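Local coordinates for protein CaaX farnesyltransferase alpha subunit Ram2 (PDB 4L9P) that forms the alpha subunit of a fungal protein farnesyltransferase, which probably attaches farnesyl groups to CaaX proteins together with its beta subunit, at residues H162-R167 against W200-M205. The protein carries 1 engineered substitution. Residues are numbered along the deposited sequence; the frame is centred on the assembly and turned at random.
With FII ([(3,7,11-trimethyl-dodeca-2,6,10-trienyloxycarbamoyl)-methyl]-phosphonic acid), chain Q.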
ATOM      1  N   HIS A 162      10.905  -4.287   4.272  1.00  3.60           N
ATOM      2  CA  HIS A 162      11.700  -4.796   3.149  1.00  5.65           C
ATOM      3  C   HIS A 162      12.646  -5.894   3.602  1.00  4.66           C
ATOM      4  O   HIS A 162      12.945  -6.794   2.809  1.00  5.47           O
ATOM      5  CB  HIS A 162      12.520  -3.636   2.588  1.00  8.17           C
ATOM      6  CG  HIS A 162      11.664  -2.539   2.044  1.00 12.47           C
ATOM      7  ND1 HIS A 162      11.677  -1.245   2.541  1.00 17.42           N
ATOM      8  CD2 HIS A 162      10.606  -2.606   1.216  1.00 16.48           C
ATOM      9  CE1 HIS A 162      10.743  -0.531   1.921  1.00 16.96           C
ATOM     10  NE2 HIS A 162      10.120  -1.326   1.066  1.00 16.83           N
ATOM     11  N   VAL A 163      13.126  -5.828   4.852  1.00  3.27           N
ATOM     12  CA  VAL A 163      13.998  -6.882   5.327  1.00  3.37           C
ATOM     13  C   VAL A 163      13.168  -8.128   5.576  1.00  3.04           C
ATOM     14  O   VAL A 163      13.666  -9.240   5.262  1.00  4.11           O
ATOM     15  CB  VAL A 163      14.734  -6.450   6.624  1.00  3.58           C
ATOM     16  CG1 VAL A 163      15.737  -7.584   7.058  1.00  5.13           C
ATOM     17  CG2 VAL A 163      15.479  -5.125   6.367  1.00  5.05           C
ATOM     18  N   TRP A 164      11.960  -8.057   6.153  1.00  3.68           N
ATOM     19  CA  TRP A 164      11.147  -9.244   6.245  1.00  3.61           C
ATOM     20  C   TRP A 164      10.801  -9.822   4.883  1.00  3.34           C
ATOM     21  O   TRP A 164      10.798 -11.057   4.738  1.00  4.35           O
ATOM     22  CB  TRP A 164       9.827  -8.930   7.020  1.00  3.78           C
ATOM     23  CG  TRP A 164      10.052  -8.801   8.522  1.00  2.52           C
ATOM     24  CD1 TRP A 164      10.050  -7.624   9.284  1.00  3.55           C
ATOM     25  CD2 TRP A 164      10.350  -9.875   9.416  1.00  3.09           C
ATOM     26  NE1 TRP A 164      10.284  -7.953  10.608  1.00  3.03           N
ATOM     27  CE2 TRP A 164      10.469  -9.316  10.718  1.00  3.55           C
ATOM     28  CE3 TRP A 164      10.495 -11.281   9.258  1.00  3.81           C
ATOM     29  CZ2 TRP A 164      10.690 -10.118  11.865  1.00  3.94           C
ATOM     30  CZ3 TRP A 164      10.761 -12.059  10.374  1.00  4.94           C
ATOM     31  CH2 TRP A 164      10.862 -11.487  11.689  1.00  4.25           C
ATOM     32  N   THR A 165      10.480  -8.996   3.887  1.00  3.83           N
ATOM     33  CA  THR A 165      10.208  -9.502   2.553  1.00  3.31           C
ATOM     34  C   THR A 165      11.418 -10.257   2.021  1.00  3.47           C
ATOM     35  O   THR A 165      11.276 -11.374   1.473  1.00  4.25           O
ATOM     36  CB  THR A 165       9.819  -8.337   1.616  1.00  4.06           C
ATOM     37  OG1 THR A 165       8.543  -7.827   2.079  1.00  5.56           O
ATOM     38  CG2 THR A 165       9.691  -8.838   0.176  1.00  4.59           C
ATOM     39  N   TYR A 166      12.612  -9.676   2.219  1.00  3.62           N
ATOM     40  CA  TYR A 166      13.826 -10.412   1.773  1.00  3.50           C
ATOM     41  C   TYR A 166      13.930 -11.724   2.533  1.00  4.04           C
ATOM     42  O   TYR A 166      14.260 -12.781   1.918  1.00  4.23           O
ATOM     43  CB  TYR A 166      15.019  -9.538   2.013  1.00  3.33           C
ATOM     44  CG  TYR A 166      16.337 -10.327   1.729  1.00  3.32           C
ATOM     45  CD1 TYR A 166      16.813 -10.514   0.405  1.00  5.28           C
ATOM     46  CD2 TYR A 166      16.999 -10.951   2.785  1.00  3.88           C
ATOM     47  CE1 TYR A 166      17.966 -11.268   0.184  1.00  6.52           C
ATOM     48  CE2 TYR A 166      18.138 -11.722   2.554  1.00  5.33           C
ATOM     49  CZ  TYR A 166      18.588 -11.851   1.240  1.00  5.92           C
ATOM     50  OH  TYR A 166      19.744 -12.562   0.971  1.00  7.02           O
ATOM     51  N   ARG A 167      13.671 -11.738   3.831  1.00  3.38           N
ATOM     52  CA  ARG A 167      13.843 -12.988   4.574  1.00  3.12           C
ATOM     53  C   ARG A 167      12.820 -14.041   4.120  1.00  4.30           C
ATOM     54  O   ARG A 167      13.152 -15.236   4.100  1.00  4.65           O
ATOM     55  CB  ARG A 167      13.779 -12.736   6.100  1.00  3.87           C
ATOM     56  CG  ARG A 167      14.380 -13.948   6.895  1.00  4.99           C
ATOM     57  CD  ARG A 167      14.563 -13.650   8.369  1.00  6.33           C
ATOM     58  NE  ARG A 167      15.278 -14.773   8.960  1.00  7.71           N
ATOM     59  CZ  ARG A 167      16.044 -14.717  10.038  1.00  6.52           C
ATOM     60  NH1 ARG A 167      16.170 -13.581  10.717  1.00  7.74           N
ATOM     61  NH2 ARG A 167      16.724 -15.829  10.392  1.00  7.64           N
ATOM     62  N   TRP A 200       5.195 -12.593  13.729  1.00  3.04           N
ATOM     63  CA  TRP A 200       4.088 -13.544  13.636  1.00  4.15           C
ATOM     64  C   TRP A 200       3.826 -13.933  12.186  1.00  4.19           C
ATOM     65  O   TRP A 200       3.574 -15.107  11.905  1.00  4.34           O
ATOM     66  CB  TRP A 200       2.808 -12.958  14.252  1.00  4.48           C
ATOM     67  CG  TRP A 200       2.842 -12.955  15.742  1.00  3.89           C
ATOM     68  CD1 TRP A 200       3.125 -11.874  16.562  1.00  4.91           C
ATOM     69  CD2 TRP A 200       2.579 -14.078  16.611  1.00  5.06           C
ATOM     70  NE1 TRP A 200       3.034 -12.268  17.892  1.00  4.90           N
ATOM     71  CE2 TRP A 200       2.721 -13.615  17.945  1.00  5.40           C
ATOM     72  CE3 TRP A 200       2.265 -15.430  16.379  1.00  5.63           C
ATOM     73  CZ2 TRP A 200       2.550 -14.464  19.064  1.00  6.05           C
ATOM     74  CZ3 TRP A 200       2.081 -16.273  17.506  1.00  6.66           C
ATOM     75  CH2 TRP A 200       2.193 -15.772  18.816  1.00  6.15           C
ATOM     76  N   ASN A 201       3.884 -12.960  11.260  1.00  3.04           N
ATOM     77  CA  ASN A 201       3.636 -13.267   9.865  1.00  2.92           C
ATOM     78  C   ASN A 201       4.678 -14.238   9.309  1.00  3.27           C
ATOM     79  O   ASN A 201       4.348 -15.149   8.544  1.00  4.39           O
ATOM     80  CB  ASN A 201       3.544 -11.936   9.068  1.00  4.11           C
ATOM     81  CG  ASN A 201       3.310 -12.199   7.596  1.00  3.88           C
ATOM     82  OD1 ASN A 201       2.184 -12.542   7.205  1.00  5.42           O
ATOM     83  ND2 ASN A 201       4.380 -12.188   6.781  1.00  4.23           N
ATOM     84  N   HIS A 202       5.942 -13.993   9.679  1.00  3.33           N
ATOM     85  CA  HIS A 202       7.017 -14.904   9.207  1.00  3.82           C
ATOM     86  C   HIS A 202       6.817 -16.257   9.855  1.00  4.18           C
ATOM     87  O   HIS A 202       7.042 -17.300   9.197  1.00  4.54           O
ATOM     88  CB  HIS A 202       8.361 -14.304   9.595  1.00  4.33           C
ATOM     89  CG  HIS A 202       9.524 -14.978   8.906  1.00  4.32           C
ATOM     90  ND1 HIS A 202       9.788 -14.758   7.570  1.00  5.82           N
ATOM     91  CD2 HIS A 202      10.496 -15.813   9.366  1.00  4.85           C
ATOM     92  CE1 HIS A 202      10.857 -15.447   7.228  1.00  6.85           C
ATOM     93  NE2 HIS A 202      11.287 -16.111   8.294  1.00  5.50           N
ATOM     94  N   ARG A 203       6.350 -16.315  11.103  1.00  3.57           N
ATOM     95  CA  ARG A 203       6.092 -17.625  11.768  1.00  4.23           C
ATOM     96  C   ARG A 203       5.056 -18.414  10.960  1.00  5.35           C
ATOM     97  O   ARG A 203       5.204 -19.628  10.775  1.00  6.07           O
ATOM     98  CB  ARG A 203       5.562 -17.423  13.197  1.00  5.58           C
ATOM     99  CG  ARG A 203       5.560 -18.775  13.970  1.00  6.36           C
ATOM    100  CD  ARG A 203       4.952 -18.569  15.410  1.00  7.75           C
ATOM    101  NE  ARG A 203       5.070 -19.858  16.066  1.00  9.43           N
ATOM    102  CZ  ARG A 203       6.068 -20.231  16.858  1.00 10.44           C
ATOM    103  NH1 ARG A 203       7.022 -19.355  17.245  1.00 11.01           N
ATOM    104  NH2 ARG A 203       6.107 -21.502  17.266  1.00 11.67           N
ATOM    105  N   TYR A 204       4.009 -17.722  10.511  1.00  5.31           N
ATOM    106  CA  TYR A 204       2.991 -18.425   9.731  1.00  4.94           C
ATOM    107  C   TYR A 204       3.623 -19.021   8.437  1.00  5.53           C
ATOM    108  O   TYR A 204       3.366 -20.177   8.064  1.00  7.02           O
ATOM    109  CB  TYR A 204       1.829 -17.478   9.362  1.00  5.59           C
ATOM    110  CG  TYR A 204       0.762 -18.256   8.604  1.00  5.26           C
ATOM    111  CD1 TYR A 204       0.817 -18.421   7.197  1.00  6.87           C
ATOM    112  CD2 TYR A 204      -0.344 -18.806   9.288  1.00  6.18           C
ATOM    113  CE1 TYR A 204      -0.160 -19.152   6.507  1.00  7.32           C
ATOM    114  CE2 TYR A 204      -1.338 -19.518   8.607  1.00  6.26           C
ATOM    115  CZ  TYR A 204      -1.213 -19.715   7.216  1.00  7.06           C
ATOM    116  OH  TYR A 204      -2.173 -20.452   6.534  1.00  8.12           O
ATOM    117  N   MET A 205       4.463 -18.264   7.762  1.00  6.14           N
ATOM    118  CA  MET A 205       5.115 -18.807   6.585  1.00  6.77           C
ATOM    119  C   MET A 205       5.940 -20.057   6.931  1.00  7.14           C
ATOM    120  O   MET A 205       5.874 -21.097   6.225  1.00  6.86           O
ATOM    121  CB  MET A 205       6.032 -17.776   6.018  1.00  9.31           C
ATOM    122  CG  MET A 205       6.660 -18.232   4.706  1.00 13.03           C
ATOM    123  SD  MET A 205       8.422 -18.331   4.830  1.00 21.83           S
ATOM    124  CE  MET A 205       8.892 -17.577   6.264  1.00 23.02           C
TER
HETATM  125  C1  FII Q 608       0.793   3.146  -5.991  1.00 11.11           C
HETATM  126  C2  FII Q 608       1.859   2.970  -4.942  1.00 10.84           C
HETATM  127  C6  FII Q 608       3.240   3.186  -5.398  1.00 12.73           C
HETATM  128  C10 FII Q 608       1.503   2.238  -3.713  1.00 10.00           C
HETATM  129  C11 FII Q 608       2.500   1.903  -2.604  1.00  9.72           C
HETATM  130  C12 FII Q 608       2.308   2.959  -1.477  1.00  8.89           C
HETATM  131  C15 FII Q 608       2.841   2.608  -0.091  1.00 10.93           C
HETATM  132  C18 FII Q 608       2.681   3.608   1.047  1.00 11.22           C
HETATM  133  C22 FII Q 608       3.866   1.520  -0.053  1.00 14.30           C
HETATM  134  C23 FII Q 608       4.104   0.927   1.327  1.00 17.67           C
HETATM  135  C24 FII Q 608       5.296   0.048   1.354  1.00 15.94           C
HETATM  136  C27 FII Q 608       5.770  -0.155   2.758  1.00 12.41           C
HETATM  137  C30 FII Q 608       5.153  -1.341   3.478  1.00 12.96           C
HETATM  138  C34 FII Q 608       7.148   0.321   3.021  1.00 12.41           C
HETATM  139  C35 FII Q 608       7.908  -0.039   4.281  1.00 13.03           C
HETATM  140  O36 FII Q 608       8.132   1.107   5.083  1.00 11.83           O
HETATM  141  N42 FII Q 608       7.015   1.814   5.437  1.00 10.47           N
HETATM  142  C43 FII Q 608       6.601   1.539   6.748  1.00  7.89           C
HETATM  143  O44 FII Q 608       7.134   0.714   7.506  1.00  8.17           O
HETATM  144  C45 FII Q 608       5.412   2.384   7.182  1.00  5.97           C
HETATM  145  P46 FII Q 608       4.259   1.518   8.369  1.00  4.74           P
HETATM  146  O49 FII Q 608       4.018   0.173   7.794  1.00  5.05           O
HETATM  147  O50 FII Q 608       4.890   1.542   9.727  1.00  7.34           O
HETATM  148  O51 FII Q 608       3.009   2.421   8.306  1.00  5.07           O
HETATM  149  O   HOH W   1       8.446 -12.767   5.954  1.00 18.66           O
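Trp164 and Arg167 receive His202 in a buried, side-chain-mediated contact between helix 161-174 and helix 197-208, near the middle of the chain, a contact that illustrates how one residue can tie successive helical repeats together. The backbones do not touch, Trp164 CA and His202 CA being 7.6 Å apart, and the histidine spans the interval. Its CB lies 3.4 Å from Trp164 CZ3, on the CE3-CZ3 side of the indole's six-membered ring, while the imidazole and that ring sit obliquely, their planes at 50°. A chi1 of -167° turns the His202 ring away from its own backbone N and sets CD2 at the indole edge, in the indole plane, while CE1 comes to 3.8 Å from Arg167 CG. The extended arginine chain crosses the imidazole at about a right angle.

Both ring nitrogens are engaged. In the plane of the ring, a water lies 2.9 Å from His202 ND1 and donates a longer bond, 3.2 Å, to Trp164 O, thus bridging the helices. His202 NE2 is hydrogen-bonded to Glu182, whose carboxylate also forms a salt bridge with Arg167, as does Asp185; two acids of helix 180-192 thus hold the polar ends of both side chains. On Trp164, NE1 bonds to Ala158 O and the indole stacks with Phe154. Such lateral packing of equivalent helices from consecutive hairpins is characteristic of the TPR-like alpha-helical solenoid of prenyltransferase alpha subunits.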